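Caspase-1 subunit p19/18 (PDB 1M72) is a cysteine protease that probably acts in the caspase activation cascade, cleaving target proteins during the execution of apoptosis. Local coordinates at residues N77-A91 / A116-F130. Sequence-based numbering, arbitrary orientation.
Sequences NLKSEEINKFIQQTA and AKDTHYKPDNLWYYF
Q88 lies over one face of the Y129 ring, its CG 3.7 Å from the ring centroid in a CH-pi contact, while its amide stacks on the ring with the two planes 24° apart. The contact belongs to the caspase fold, in which helix 80-92 lies on a face of the central six-stranded sheet and 116-130 runs alongside the helix. The bend at chi2 (-146°) lays the Q88 amide along the phenol. Glutamine suits this place because its CG methylene and amide lie on the ring as its NE2 donates to N84 OD1, 3.0 Å away on a lone pair in the carbonyl plane. N84 ND2 in turn makes a weak bond to Y129 OH, its amide steeply inclined to the ring. Y128 CD2 sits over the centre of the opposite face.

Apolar residues fill the helix side facing 116-130. The two branches of I87 divide the work: CG2 reaches Y129 and F130, CD1 the methyl CD2 of L126. One turn earlier I83 sets CD1 against Y121 and A116 and CG2 against L126 CD2, and it also touches F38 of strand 31-39. A91, small enough to sit close to the backbone, brings its CB within 3.3 Å of Y129 O, and T90 CG2 meets the F130 ring at its edge.

At the start of the helix the contact turns polar. K79 occupies the N-cap position, and its own N bonds to E82 OE2. An aspartate suits position 118 because its carboxylate accepts from S80 N, among the helix's first N-H groups, and its negative charge would probably be favoured at this positive end. D118 OD1 lies 2.8 Å from S80 N, met on the syn side, 18° out of the carboxylate plane. Beside it, K117 N donates to L78 O at 2.8 Å, and one water joins S80 OG to H120 O.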
loop_
_atom_site.group_PDB
_atom_site.type_symbol
_atom_site.label_atom_id
_atom_site.label_comp_id
_atom_site.label_asym_id
_atom_site.label_seq_id
_atom_site.Cartn_x
_atom_site.Cartn_y
_atom_site.Cartn_z
ATOM N N ASN C 77 -5.666 26.859 -0.946
ATOM C CA ASN C 77 -5.158 27.316 0.346
ATOM C C ASN C 77 -6.060 27.436 1.555
ATOM O O ASN C 77 -6.084 28.477 2.199
ATOM C CB ASN C 77 -4.464 28.659 0.129
ATOM C CG ASN C 77 -3.376 28.546 -0.896
ATOM O OD1 ASN C 77 -2.456 27.732 -0.746
ATOM N ND2 ASN C 77 -3.481 29.326 -1.968
ATOM N N LEU C 78 -6.760 26.371 1.900
ATOM C CA LEU C 78 -7.644 26.423 3.029
ATOM C C LEU C 78 -6.892 26.222 4.356
ATOM O O LEU C 78 -5.779 25.682 4.384
ATOM C CB LEU C 78 -8.731 25.353 2.881
ATOM C CG LEU C 78 -9.763 25.345 1.734
ATOM C CD1 LEU C 78 -10.834 24.267 2.060
ATOM C CD2 LEU C 78 -10.469 26.740 1.577
ATOM N N LYS C 79 -7.511 26.697 5.443
ATOM C CA LYS C 79 -7.013 26.536 6.793
ATOM C C LYS C 79 -7.443 25.111 7.195
ATOM O O LYS C 79 -8.368 24.543 6.604
ATOM C CB LYS C 79 -7.670 27.551 7.726
ATOM C CG LYS C 79 -7.198 28.995 7.499
ATOM C CD LYS C 79 -7.991 29.993 8.324
ATOM C CE LYS C 79 -7.628 29.907 9.803
ATOM N NZ LYS C 79 -8.381 30.913 10.634
ATOM N N SER C 80 -6.793 24.543 8.197
ATOM C CA SER C 80 -7.122 23.192 8.601
ATOM C C SER C 80 -8.601 22.906 8.913
ATOM O O SER C 80 -9.128 21.820 8.605
ATOM C CB SER C 80 -6.263 22.794 9.787
ATOM O OG SER C 80 -6.629 21.504 10.236
ATOM N N GLU C 81 -9.273 23.882 9.506
ATOM C CA GLU C 81 -10.661 23.695 9.869
ATOM C C GLU C 81 -11.539 23.721 8.646
ATOM O O GLU C 81 -12.625 23.148 8.646
ATOM C CB GLU C 81 -11.113 24.782 10.859
ATOM C CG GLU C 81 -10.356 24.754 12.208
ATOM C CD GLU C 81 -10.588 23.473 13.024
ATOM O OE1 GLU C 81 -10.372 22.360 12.474
ATOM O OE2 GLU C 81 -10.976 23.585 14.221
ATOM N N GLU C 82 -11.063 24.408 7.615
ATOM C CA GLU C 82 -11.808 24.520 6.383
ATOM C C GLU C 82 -11.755 23.203 5.644
ATOM O O GLU C 82 -12.766 22.742 5.135
ATOM C CB GLU C 82 -11.233 25.622 5.514
ATOM C CG GLU C 82 -11.118 26.946 6.227
ATOM C CD GLU C 82 -10.866 28.098 5.266
ATOM O OE1 GLU C 82 -11.842 28.805 4.958
ATOM O OE2 GLU C 82 -9.716 28.297 4.802
ATOM N N ILE C 83 -10.576 22.607 5.572
ATOM C CA ILE C 83 -10.430 21.325 4.913
ATOM C C ILE C 83 -11.313 20.313 5.680
ATOM O O ILE C 83 -12.136 19.589 5.091
ATOM C CB ILE C 83 -8.962 20.852 4.962
ATOM C CG1 ILE C 83 -8.092 21.788 4.124
ATOM C CG2 ILE C 83 -8.855 19.385 4.508
ATOM C CD1 ILE C 83 -6.589 21.527 4.248
ATOM N N ASN C 84 -11.168 20.302 7.003
ATOM C CA ASN C 84 -11.929 19.377 7.788
ATOM C C ASN C 84 -13.422 19.522 7.601
ATOM O O ASN C 84 -14.143 18.525 7.555
ATOM C CB ASN C 84 -11.592 19.495 9.252
ATOM C CG ASN C 84 -12.226 18.392 10.049
ATOM O OD1 ASN C 84 -13.436 18.188 9.957
ATOM N ND2 ASN C 84 -11.426 17.658 10.828
ATOM N N LYS C 85 -13.881 20.758 7.472
ATOM C CA LYS C 85 -15.304 21.033 7.287
ATOM C C LYS C 85 -15.822 20.503 5.949
ATOM O O LYS C 85 -16.826 19.798 5.909
ATOM C CB LYS C 85 -15.535 22.544 7.416
ATOM C CG LYS C 85 -16.518 23.173 6.452
ATOM C CD LYS C 85 -16.011 24.569 6.064
ATOM C CE LYS C 85 -17.077 25.403 5.352
ATOM N NZ LYS C 85 -17.623 24.699 4.153
ATOM N N PHE C 86 -15.148 20.857 4.859
ATOM C CA PHE C 86 -15.547 20.384 3.549
ATOM C C PHE C 86 -15.475 18.849 3.443
ATOM O O PHE C 86 -16.267 18.246 2.738
ATOM C CB PHE C 86 -14.690 21.034 2.472
ATOM C CG PHE C 86 -15.054 22.481 2.202
ATOM C CD1 PHE C 86 -16.304 22.815 1.660
ATOM C CD2 PHE C 86 -14.145 23.516 2.466
ATOM C CE1 PHE C 86 -16.629 24.161 1.381
ATOM C CE2 PHE C 86 -14.465 24.867 2.195
ATOM C CZ PHE C 86 -15.698 25.186 1.654
ATOM N N ILE C 87 -14.533 18.234 4.151
ATOM C CA ILE C 87 -14.384 16.795 4.144
ATOM C C ILE C 87 -15.617 16.188 4.795
ATOM O O ILE C 87 -16.212 15.265 4.261
ATOM C CB ILE C 87 -13.099 16.374 4.914
ATOM C CG1 ILE C 87 -11.864 16.623 4.040
ATOM C CG2 ILE C 87 -13.163 14.913 5.340
ATOM C CD1 ILE C 87 -11.653 15.575 3.002
ATOM N N GLN C 88 -16.004 16.708 5.954
ATOM C CA GLN C 88 -17.171 16.200 6.642
ATOM C C GLN C 88 -18.431 16.390 5.798
ATOM O O GLN C 88 -19.257 15.495 5.693
ATOM C CB GLN C 88 -17.339 16.890 7.995
ATOM C CG GLN C 88 -16.214 16.633 8.979
ATOM C CD GLN C 88 -16.701 16.573 10.432
ATOM O OE1 GLN C 88 -17.832 16.157 10.702
ATOM N NE2 GLN C 88 -15.834 16.959 11.377
ATOM N N GLN C 89 -18.572 17.541 5.171
ATOM C CA GLN C 89 -19.769 17.775 4.388
ATOM C C GLN C 89 -19.807 16.825 3.198
ATOM O O GLN C 89 -20.871 16.375 2.757
ATOM C CB GLN C 89 -19.803 19.206 3.892
ATOM C CG GLN C 89 -19.547 20.252 4.950
ATOM C CD GLN C 89 -19.686 21.652 4.373
ATOM O OE1 GLN C 89 -19.231 21.918 3.248
ATOM N NE2 GLN C 89 -20.319 22.556 5.133
ATOM N N THR C 90 -18.630 16.528 2.670
ATOM C CA THR C 90 -18.552 15.622 1.555
ATOM C C THR C 90 -18.973 14.235 2.057
ATOM O O THR C 90 -19.730 13.524 1.380
ATOM C CB THR C 90 -17.128 15.549 1.012
ATOM O OG1 THR C 90 -16.809 16.777 0.358
ATOM C CG2 THR C 90 -17.000 14.412 0.027
ATOM N N ALA C 91 -18.497 13.869 3.250
ATOM C CA ALA C 91 -18.814 12.562 3.820
ATOM C C ALA C 91 -20.284 12.444 4.201
ATOM O O ALA C 91 -20.795 11.342 4.428
ATOM C CB ALA C 91 -17.962 12.294 5.028
ATOM N N ALA C 116 -1.950 22.636 6.409
ATOM C CA ALA C 116 -3.042 23.422 5.848
ATOM C C ALA C 116 -2.376 24.801 5.688
ATOM O O ALA C 116 -1.160 24.917 5.785
ATOM C CB ALA C 116 -4.173 23.511 6.832
ATOM N N LYS C 117 -3.158 25.855 5.480
ATOM C CA LYS C 117 -2.561 27.173 5.337
ATOM C C LYS C 117 -2.019 27.656 6.674
ATOM O O LYS C 117 -0.939 28.233 6.745
ATOM C CB LYS C 117 -3.589 28.185 4.833
ATOM C CG LYS C 117 -3.020 29.607 4.770
ATOM C CD LYS C 117 -3.984 30.582 4.153
ATOM C CE LYS C 117 -4.996 31.011 5.163
ATOM N NZ LYS C 117 -6.028 31.866 4.527
ATOM N N ASP C 118 -2.772 27.374 7.731
ATOM C CA ASP C 118 -2.445 27.800 9.085
ATOM C C ASP C 118 -1.737 26.811 10.014
ATOM O O ASP C 118 -0.918 27.210 10.829
ATOM C CB ASP C 118 -3.743 28.266 9.753
ATOM C CG ASP C 118 -4.797 27.151 9.808
ATOM O OD1 ASP C 118 -4.709 26.195 9.011
ATOM O OD2 ASP C 118 -5.717 27.227 10.637
ATOM N N THR C 119 -2.046 25.525 9.943
ATOM C CA THR C 119 -1.395 24.604 10.862
ATOM C C THR C 119 -1.445 23.202 10.267
ATOM O O THR C 119 -1.926 23.050 9.156
ATOM C CB THR C 119 -2.093 24.666 12.266
ATOM O OG1 THR C 119 -1.427 23.786 13.180
ATOM C CG2 THR C 119 -3.590 24.300 12.147
ATOM N N HIS C 120 -0.941 22.194 10.978
ATOM C CA HIS C 120 -0.924 20.828 10.435
ATOM C C HIS C 120 -1.984 19.887 11.023
ATOM O O HIS C 120 -2.530 20.138 12.087
ATOM C CB HIS C 120 0.445 20.200 10.669
ATOM C CG HIS C 120 0.821 20.169 12.108
ATOM N ND1 HIS C 120 0.363 19.194 12.971
ATOM C CD2 HIS C 120 1.478 21.074 12.872
ATOM C CE1 HIS C 120 0.716 19.504 14.205
ATOM N NE2 HIS C 120 1.391 20.641 14.172
ATOM N N TYR C 121 -2.268 18.811 10.305
ATOM C CA TYR C 121 -3.225 17.813 10.751
ATOM C C TYR C 121 -2.700 16.439 10.309
ATOM O O TYR C 121 -1.721 16.332 9.520
ATOM C CB TYR C 121 -4.594 18.089 10.145
ATOM C CG TYR C 121 -4.574 18.108 8.650
ATOM C CD1 TYR C 121 -4.871 16.963 7.911
ATOM C CD2 TYR C 121 -4.236 19.267 7.961
ATOM C CE1 TYR C 121 -4.839 16.976 6.497
ATOM C CE2 TYR C 121 -4.200 19.289 6.557
ATOM C CZ TYR C 121 -4.505 18.135 5.837
ATOM O OH TYR C 121 -4.458 18.171 4.465
ATOM N N LYS C 122 -3.313 15.390 10.854
ATOM C CA LYS C 122 -2.919 14.048 10.508
ATOM C C LYS C 122 -3.577 13.646 9.198
ATOM O O LYS C 122 -4.772 13.842 9.005
ATOM C CB LYS C 122 -3.314 13.056 11.612
ATOM C CG LYS C 122 -2.508 13.239 12.895
ATOM C CD LYS C 122 -2.828 12.136 13.897
ATOM C CE LYS C 122 -2.236 12.444 15.320
ATOM N NZ LYS C 122 -0.734 12.423 15.363
ATOM N N PRO C 123 -2.789 13.073 8.283
ATOM C CA PRO C 123 -3.261 12.615 6.966
ATOM C C PRO C 123 -4.535 11.741 7.105
ATOM O O PRO C 123 -5.456 11.851 6.275
ATOM C CB PRO C 123 -2.078 11.799 6.436
ATOM C CG PRO C 123 -0.910 12.340 7.188
ATOM C CD PRO C 123 -1.403 12.647 8.540
ATOM N N ASP C 124 -4.571 10.888 8.144
ATOM C CA ASP C 124 -5.711 9.995 8.439
ATOM C C ASP C 124 -7.032 10.765 8.481
ATOM O O ASP C 124 -8.117 10.199 8.264
ATOM C CB ASP C 124 -5.520 9.283 9.784
ATOM C CG ASP C 124 -4.331 8.341 9.767
ATOM O OD1 ASP C 124 -4.536 7.134 10.054
ATOM O OD2 ASP C 124 -3.190 8.808 9.453
ATOM N N ASN C 125 -6.936 12.054 8.776
ATOM C CA ASN C 125 -8.128 12.848 8.794
ATOM C C ASN C 125 -8.825 12.872 7.452
ATOM O O ASN C 125 -10.032 13.027 7.428
ATOM C CB ASN C 125 -7.822 14.286 9.151
ATOM C CG ASN C 125 -7.457 14.474 10.610
ATOM O OD1 ASN C 125 -7.533 15.589 11.091
ATOM N ND2 ASN C 125 -7.024 13.416 11.295
ATOM N N LEU C 126 -8.085 12.736 6.344
ATOM C CA LEU C 126 -8.697 12.801 5.011
ATOM C C LEU C 126 -9.695 11.658 4.689
ATOM O O LEU C 126 -10.730 11.895 4.076
ATOM C CB LEU C 126 -7.592 12.880 3.924
ATOM C CG LEU C 126 -6.730 14.127 4.083
ATOM C CD1 LEU C 126 -5.386 13.875 3.420
ATOM C CD2 LEU C 126 -7.497 15.434 3.555
ATOM N N TRP C 127 -9.378 10.447 5.132
ATOM C CA TRP C 127 -10.202 9.285 4.882
ATOM C C TRP C 127 -11.042 8.782 6.082
ATOM O O TRP C 127 -11.963 7.954 5.903
ATOM C CB TRP C 127 -9.308 8.164 4.326
ATOM C CG TRP C 127 -8.063 7.836 5.121
ATOM C CD1 TRP C 127 -7.971 7.001 6.216
ATOM C CD2 TRP C 127 -6.710 8.265 4.834
ATOM N NE1 TRP C 127 -6.652 6.887 6.607
ATOM C CE2 TRP C 127 -5.866 7.654 5.782
ATOM C CE3 TRP C 127 -6.138 9.105 3.858
ATOM C CZ2 TRP C 127 -4.468 7.859 5.794
ATOM C CZ3 TRP C 127 -4.752 9.307 3.869
ATOM C CH2 TRP C 127 -3.931 8.683 4.838
ATOM N N TYR C 128 -10.767 9.324 7.274
ATOM C CA TYR C 128 -11.471 8.929 8.482
ATOM C C TYR C 128 -12.999 8.912 8.337
ATOM O O TYR C 128 -13.652 7.920 8.715
ATOM C CB TYR C 128 -11.089 9.870 9.640
ATOM C CG TYR C 128 -11.909 9.683 10.900
ATOM C CD1 TYR C 128 -11.683 8.586 11.766
ATOM C CD2 TYR C 128 -12.932 10.591 11.224
ATOM C CE1 TYR C 128 -12.478 8.408 12.937
ATOM C CE2 TYR C 128 -13.714 10.426 12.371
ATOM C CZ TYR C 128 -13.485 9.345 13.211
ATOM O OH TYR C 128 -14.265 9.212 14.318
ATOM N N TYR C 129 -13.564 10.002 7.820
ATOM C CA TYR C 129 -15.017 10.133 7.638
ATOM C C TYR C 129 -15.647 9.342 6.490
ATOM O O TYR C 129 -16.863 9.429 6.266
ATOM C CB TYR C 129 -15.407 11.608 7.428
ATOM C CG TYR C 129 -14.951 12.539 8.529
ATOM C CD1 TYR C 129 -13.736 13.226 8.423
ATOM C CD2 TYR C 129 -15.723 12.723 9.689
ATOM C CE1 TYR C 129 -13.300 14.073 9.432
ATOM C CE2 TYR C 129 -15.290 13.567 10.713
ATOM C CZ TYR C 129 -14.076 14.235 10.571
ATOM O OH TYR C 129 -13.606 15.052 11.561
ATOM N N PHE C 130 -14.848 8.587 5.746
ATOM C CA PHE C 130 -15.425 7.861 4.645
ATOM C C PHE C 130 -15.510 6.361 4.843
ATOM O O PHE C 130 -15.786 5.628 3.901
ATOM C CB PHE C 130 -14.684 8.220 3.373
ATOM C CG PHE C 130 -14.774 9.676 3.031
ATOM C CD1 PHE C 130 -15.958 10.210 2.498
ATOM C CD2 PHE C 130 -13.686 10.535 3.276
ATOM C CE1 PHE C 130 -16.052 11.597 2.211
ATOM C CE2 PHE C 130 -13.759 11.927 2.995
ATOM C CZ PHE C 130 -14.933 12.464 2.465
HETATM O O HOH W 1 -5.358 21.028 12.713
#